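Local coordinates for probable LRR receptor-like serine/threonine-protein kinase At4g26540 (PDB 5HZ0) that binds RGF peptide hormones through this extracellular leucine-rich repeat domain and then pairs with SERK co-receptors to maintain the root stem cell niche, at residues I342-S347 and P367-F371; G316-S320 and K337-P343. The protein carries 5 engineered substitutions. One frame throughout, in Å; residues are numbered along the deposited sequence.

Contact 1. Residues I342-S347 and P367-F371. With NAG (2-acetamido-2-deoxy-beta-D-glucopyranose), chain C.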
loop_
_atom_site.group_PDB
_atom_site.type_symbol
_atom_site.label_atom_id
_atom_site.label_comp_id
_atom_site.label_asym_id
_atom_site.label_seq_id
_atom_site.Cartn_x
_atom_site.Cartn_y
_atom_site.Cartn_z
ATOM N N ILE A 342 17.656 4.721 19.588
ATOM C CA ILE A 342 17.624 3.578 18.699
ATOM C C ILE A 342 18.839 2.739 19.100
ATOM O O ILE A 342 19.957 3.261 19.159
ATOM C CB ILE A 342 17.754 4.052 17.241
ATOM C CG1 ILE A 342 16.554 4.948 16.878
ATOM C CG2 ILE A 342 17.918 2.850 16.278
ATOM C CD1 ILE A 342 16.746 5.787 15.612
ATOM N N PRO A 343 18.619 1.464 19.454
ATOM C CA PRO A 343 19.735 0.578 19.845
ATOM C C PRO A 343 20.653 0.247 18.683
ATOM O O PRO A 343 20.167 -0.214 17.647
ATOM C CB PRO A 343 19.026 -0.708 20.309
ATOM C CG PRO A 343 17.645 -0.651 19.638
ATOM C CD PRO A 343 17.302 0.820 19.622
ATOM N N GLN A 344 21.958 0.430 18.866
ATOM C CA GLN A 344 22.939 -0.004 17.865
ATOM C C GLN A 344 22.856 -1.502 17.536
ATOM O O GLN A 344 23.116 -1.904 16.401
ATOM C CB GLN A 344 24.364 0.373 18.291
ATOM C CG GLN A 344 24.821 -0.244 19.606
ATOM C CD GLN A 344 25.643 -1.515 19.413
ATOM O OE1 GLN A 344 26.313 -1.689 18.391
ATOM N NE2 GLN A 344 25.592 -2.410 20.399
ATOM N N SER A 345 22.469 -2.319 18.516
ATOM C CA SER A 345 22.416 -3.772 18.335
ATOM C C SER A 345 21.404 -4.197 17.287
ATOM O O SER A 345 21.372 -5.348 16.857
ATOM C CB SER A 345 22.111 -4.479 19.648
ATOM O OG SER A 345 20.952 -3.953 20.273
ATOM N N LEU A 346 20.572 -3.265 16.871
ATOM C CA LEU A 346 19.637 -3.530 15.794
ATOM C C LEU A 346 20.402 -3.820 14.497
ATOM O O LEU A 346 19.910 -4.533 13.617
ATOM C CB LEU A 346 18.699 -2.342 15.629
ATOM C CG LEU A 346 17.447 -2.530 14.787
ATOM C CD1 LEU A 346 16.626 -3.685 15.318
ATOM C CD2 LEU A 346 16.650 -1.227 14.808
ATOM N N SER A 347 21.610 -3.276 14.394
ATOM C CA SER A 347 22.483 -3.572 13.259
ATOM C C SER A 347 22.991 -5.025 13.232
ATOM O O SER A 347 23.499 -5.473 12.204
ATOM C CB SER A 347 23.683 -2.631 13.240
ATOM O OG SER A 347 24.522 -2.895 14.349
ATOM N N PRO A 367 22.537 5.619 15.506
ATOM C CA PRO A 367 23.691 4.736 15.694
ATOM C C PRO A 367 24.358 4.478 14.355
ATOM O O PRO A 367 23.674 4.188 13.368
ATOM C CB PRO A 367 23.071 3.450 16.266
ATOM C CG PRO A 367 21.650 3.486 15.838
ATOM C CD PRO A 367 21.272 4.951 15.853
ATOM N N LYS A 368 25.681 4.617 14.327
ATOM C CA LYS A 368 26.462 4.443 13.110
ATOM C C LYS A 368 26.233 3.060 12.519
ATOM O O LYS A 368 26.157 2.892 11.297
ATOM C CB LYS A 368 27.947 4.669 13.429
ATOM C CG LYS A 368 28.201 6.069 14.052
ATOM C CD LYS A 368 29.673 6.531 13.913
ATOM C CE LYS A 368 29.782 8.066 13.826
ATOM N NZ LYS A 368 31.185 8.520 13.548
ATOM N N GLU A 369 26.071 2.081 13.399
ATOM C CA GLU A 369 26.059 0.687 12.992
ATOM C C GLU A 369 24.887 0.361 12.077
ATOM O O GLU A 369 24.976 -0.520 11.241
ATOM C CB GLU A 369 26.098 -0.249 14.217
ATOM C CG GLU A 369 27.346 -0.090 15.089
ATOM C CD GLU A 369 27.188 0.965 16.188
ATOM O OE1 GLU A 369 26.362 1.900 16.035
ATOM O OE2 GLU A 369 27.890 0.855 17.220
ATOM N N ILE A 370 23.794 1.087 12.214
ATOM C CA ILE A 370 22.631 0.819 11.383
ATOM C C ILE A 370 22.947 1.043 9.903
ATOM O O ILE A 370 22.354 0.415 9.029
ATOM C CB ILE A 370 21.408 1.637 11.850
ATOM C CG1 ILE A 370 20.263 0.696 12.218
ATOM C CG2 ILE A 370 20.960 2.625 10.792
ATOM C CD1 ILE A 370 20.516 -0.125 13.465
ATOM N N PHE A 371 23.917 1.909 9.630
ATOM C CA PHE A 371 24.307 2.205 8.253
ATOM C C PHE A 371 25.256 1.128 7.697
ATOM O O PHE A 371 25.617 1.138 6.517
ATOM C CB PHE A 371 24.937 3.603 8.162
ATOM C CG PHE A 371 23.943 4.738 8.324
ATOM C CD1 PHE A 371 23.047 5.050 7.304
ATOM C CD2 PHE A 371 23.921 5.504 9.477
ATOM C CE1 PHE A 371 22.147 6.095 7.437
ATOM C CE2 PHE A 371 23.019 6.558 9.613
ATOM C CZ PHE A 371 22.132 6.848 8.592
HETATM C C1 NAG C . 32.004 1.827 7.380
HETATM C C2 NAG C . 32.086 1.201 8.771
HETATM C C3 NAG C . 33.386 1.547 9.489
HETATM C C4 NAG C . 34.563 1.228 8.572
HETATM C C5 NAG C . 34.367 1.996 7.268
HETATM C C6 NAG C . 35.567 1.856 6.335
HETATM C C7 NAG C . 30.006 0.759 9.925
HETATM C C8 NAG C . 28.951 1.257 10.872
HETATM N N2 NAG C . 30.963 1.615 9.587
HETATM O O3 NAG C . 33.461 0.855 10.725
HETATM O O4 NAG C . 35.795 1.591 9.155
HETATM O O5 NAG C . 33.177 1.578 6.629
HETATM O O6 NAG C . 36.129 0.564 6.450
HETATM O O7 NAG C . 29.955 -0.386 9.490
#
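I342 meets the P367 ring with its side chain through CG2, which lies 3.8 Å from CG of P367, and the two side chains cross at about a right angle. The I342 carbonyl oxygen also lies against the ring, O to P367 CG 3.7 Å. With chi1 of I342 at -62°, CG1 sits beside the backbone N, which leaves the CG2 branch to face the proline. The neighbouring ring atom, P367 CB, lies 3.8 Å from Q344 CA. Deeper in, CD1 of I370 comes up against the 344-347 turn, 3.6 Å from L346 CB and close to the S347 backbone.

Polar groups take part mainly through their carbons. S347 CB lies 3.5 Å from E369 CB, and the bent E369 chain brings OE1 to 3.4 Å from Q344 CB. Replacing E369 by alanine would probably leave one flank of Q344 without the carboxylate that lies along it, its amide freer to turn. Within 342-347, Q344 O accepts two bonds, from S347 N at 2.9 Å and from S347 OG at 2.7 Å, the latter with a C=O...O angle of 160°. On the far side of 367-371, the acetyl methyl of an N-acetylglucosamine rests near the backbone of K368 and E369.

The 3-10 turns of two successive repeats thus stack by apolar packing, while the serine hydroxyl is satisfied inside its own turn rather than spent on the neighbour.

Contact 2. Residues G316-S320 and K337-P343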
loop_
_atom_site.group_PDB
_atom_site.type_symbol
_atom_site.label_atom_id
_atom_site.label_comp_id
_atom_site.label_asym_id
_atom_site.label_seq_id
_atom_site.Cartn_x
_atom_site.Cartn_y
_atom_site.Cartn_z
ATOM N N GLY A 316 7.817 3.105 25.737
ATOM C CA GLY A 316 9.015 2.455 26.209
ATOM C C GLY A 316 10.134 2.546 25.205
ATOM O O GLY A 316 10.040 3.283 24.216
ATOM N N GLU A 317 11.195 1.782 25.465
ATOM C CA GLU A 317 12.360 1.731 24.599
ATOM C C GLU A 317 12.362 0.488 23.716
ATOM O O GLU A 317 11.859 -0.562 24.106
ATOM C CB GLU A 317 13.644 1.741 25.422
ATOM C CG GLU A 317 13.876 2.999 26.225
ATOM C CD GLU A 317 15.335 3.145 26.617
ATOM O OE1 GLU A 317 15.628 3.788 27.643
ATOM O OE2 GLU A 317 16.192 2.613 25.881
ATOM N N ILE A 318 12.926 0.616 22.518
ATOM C CA ILE A 318 13.164 -0.535 21.663
ATOM C C ILE A 318 14.213 -1.402 22.330
ATOM O O ILE A 318 15.305 -0.930 22.642
ATOM C CB ILE A 318 13.673 -0.098 20.292
ATOM C CG1 ILE A 318 12.674 0.878 19.656
ATOM C CG2 ILE A 318 13.917 -1.326 19.398
ATOM C CD1 ILE A 318 13.271 1.722 18.556
ATOM N N PRO A 319 13.882 -2.671 22.581
ATOM C CA PRO A 319 14.813 -3.533 23.323
ATOM C C PRO A 319 16.100 -3.851 22.540
ATOM O O PRO A 319 16.044 -4.109 21.342
ATOM C CB PRO A 319 13.996 -4.810 23.571
ATOM C CG PRO A 319 12.901 -4.787 22.536
ATOM C CD PRO A 319 12.600 -3.336 22.287
ATOM N N SER A 320 17.243 -3.844 23.221
ATOM C CA SER A 320 18.519 -4.164 22.570
ATOM C C SER A 320 18.608 -5.634 22.161
ATOM O O SER A 320 19.236 -5.961 21.148
ATOM C CB SER A 320 19.667 -3.799 23.483
ATOM O OG SER A 320 19.418 -4.332 24.766
ATOM N N LYS A 337 4.396 5.680 20.715
ATOM C CA LYS A 337 5.014 6.437 21.801
ATOM C C LYS A 337 6.466 6.046 22.187
ATOM O O LYS A 337 6.878 6.270 23.329
ATOM C CB LYS A 337 4.094 6.495 23.016
ATOM C CG LYS A 337 3.207 7.694 23.025
ATOM C CD LYS A 337 2.129 7.634 21.988
ATOM C CE LYS A 337 1.361 8.966 22.022
ATOM N NZ LYS A 337 0.597 9.247 20.771
ATOM N N LEU A 338 7.169 5.318 21.326
ATOM C CA LEU A 338 8.541 4.893 21.630
ATOM C C LEU A 338 9.487 6.038 22.023
ATOM O O LEU A 338 9.502 7.076 21.366
ATOM C CB LEU A 338 9.144 4.148 20.436
ATOM C CG LEU A 338 8.459 2.887 19.915
ATOM C CD1 LEU A 338 9.186 2.399 18.675
ATOM C CD2 LEU A 338 8.396 1.798 20.968
ATOM N N THR A 339 10.286 5.833 23.080
ATOM C CA THR A 339 11.331 6.791 23.491
ATOM C C THR A 339 12.704 6.145 23.593
ATOM O O THR A 339 12.846 4.934 23.434
ATOM C CB THR A 339 11.071 7.360 24.890
ATOM O OG1 THR A 339 10.862 6.274 25.799
ATOM C CG2 THR A 339 9.842 8.266 24.898
ATOM N N GLY A 340 13.706 6.956 23.916
ATOM C CA GLY A 340 15.052 6.449 24.125
ATOM C C GLY A 340 15.841 6.423 22.838
ATOM O O GLY A 340 15.346 6.847 21.793
ATOM N N ASN A 341 17.071 5.928 22.920
ATOM C CA ASN A 341 17.925 5.744 21.750
ATOM C C ASN A 341 17.455 4.589 20.887
ATOM O O ASN A 341 16.914 3.608 21.379
ATOM C CB ASN A 341 19.370 5.450 22.167
ATOM C CG ASN A 341 20.019 6.599 22.914
ATOM O OD1 ASN A 341 19.715 6.847 24.081
ATOM N ND2 ASN A 341 20.951 7.278 22.259
ATOM N N ILE A 342 17.656 4.721 19.588
ATOM C CA ILE A 342 17.624 3.578 18.699
ATOM C C ILE A 342 18.839 2.739 19.100
ATOM O O ILE A 342 19.957 3.261 19.159
ATOM C CB ILE A 342 17.754 4.052 17.241
ATOM C CG1 ILE A 342 16.554 4.948 16.878
ATOM C CG2 ILE A 342 17.918 2.850 16.278
ATOM C CD1 ILE A 342 16.746 5.787 15.612
ATOM N N PRO A 343 18.619 1.464 19.454
ATOM C CA PRO A 343 19.735 0.578 19.845
ATOM C C PRO A 343 20.653 0.247 18.683
ATOM O O PRO A 343 20.167 -0.214 17.647
ATOM C CB PRO A 343 19.026 -0.708 20.309
ATOM C CG PRO A 343 17.645 -0.651 19.638
ATOM C CD PRO A 343 17.302 0.820 19.622
#
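L338 opens the contact by packing against I318: its CD1 is 3.9 Å from I318 CG1, the side chains crossing at about a right angle. Its CA also approaches G316 O, at 3.4 Å, in a CA-H...O contact. The same carbonyl oxygen receives the clear hydrogen bond of the pair, from T339 N, at 2.8 Å with an N-H...O angle of 167°; the donor stands 31° off the carbonyl plane. T339 adds a weak second bond, OG1 to G316 O at 3.5 Å, because chi1 of 52° sets the hydroxyl between its own backbone N and carbonyl carbon, facing that oxygen. T339 O in turn lies 3.4 Å from E317 CA, a further CA-H...O contact.

At G340 the E317 side chain passes close, its CD 4.1 Å from G340 CA, and the glycine leaves the backbone bare there. P343 ends the walk, its ring set across I318 with CG 3.8 Å from I318 CG2, while its CB edge is turned to S320.

Both segments carry the G-x-I-P sequence characteristic of plant-specific leucine-rich repeats, here in predicted repeats 14 and 15. Strand 337-340 runs parallel between 315-316 and 361-362 in a short second sheet: L338 and G340 bond by their backbones to S361 and S363, and I318 and L338 both rest on L362. L338 also touches A333, part of a small peptide recognition motif.

From the N terminus, contact 2 comes first: 316-320 leaves strand 315-316, the chain passes through strand 330-332, and 337-343 returns beside it, closing a loop of 16 intervening residues. Contact 1 then opens with 342-347, passes through strands 354-356 and 361-362, and closes at 367-371 after 19 residues. The two follow in series, sharing I342 and P343 without nesting or crossing. Their centres lie 12 Å apart, and the S345 hydroxyl is probably hydrogen-bonded to the S320 carbonyl, adding a direct tie. Together they join three successive predicted repeats, 14 to 15 and 15 to 16, along the flank of the solenoid.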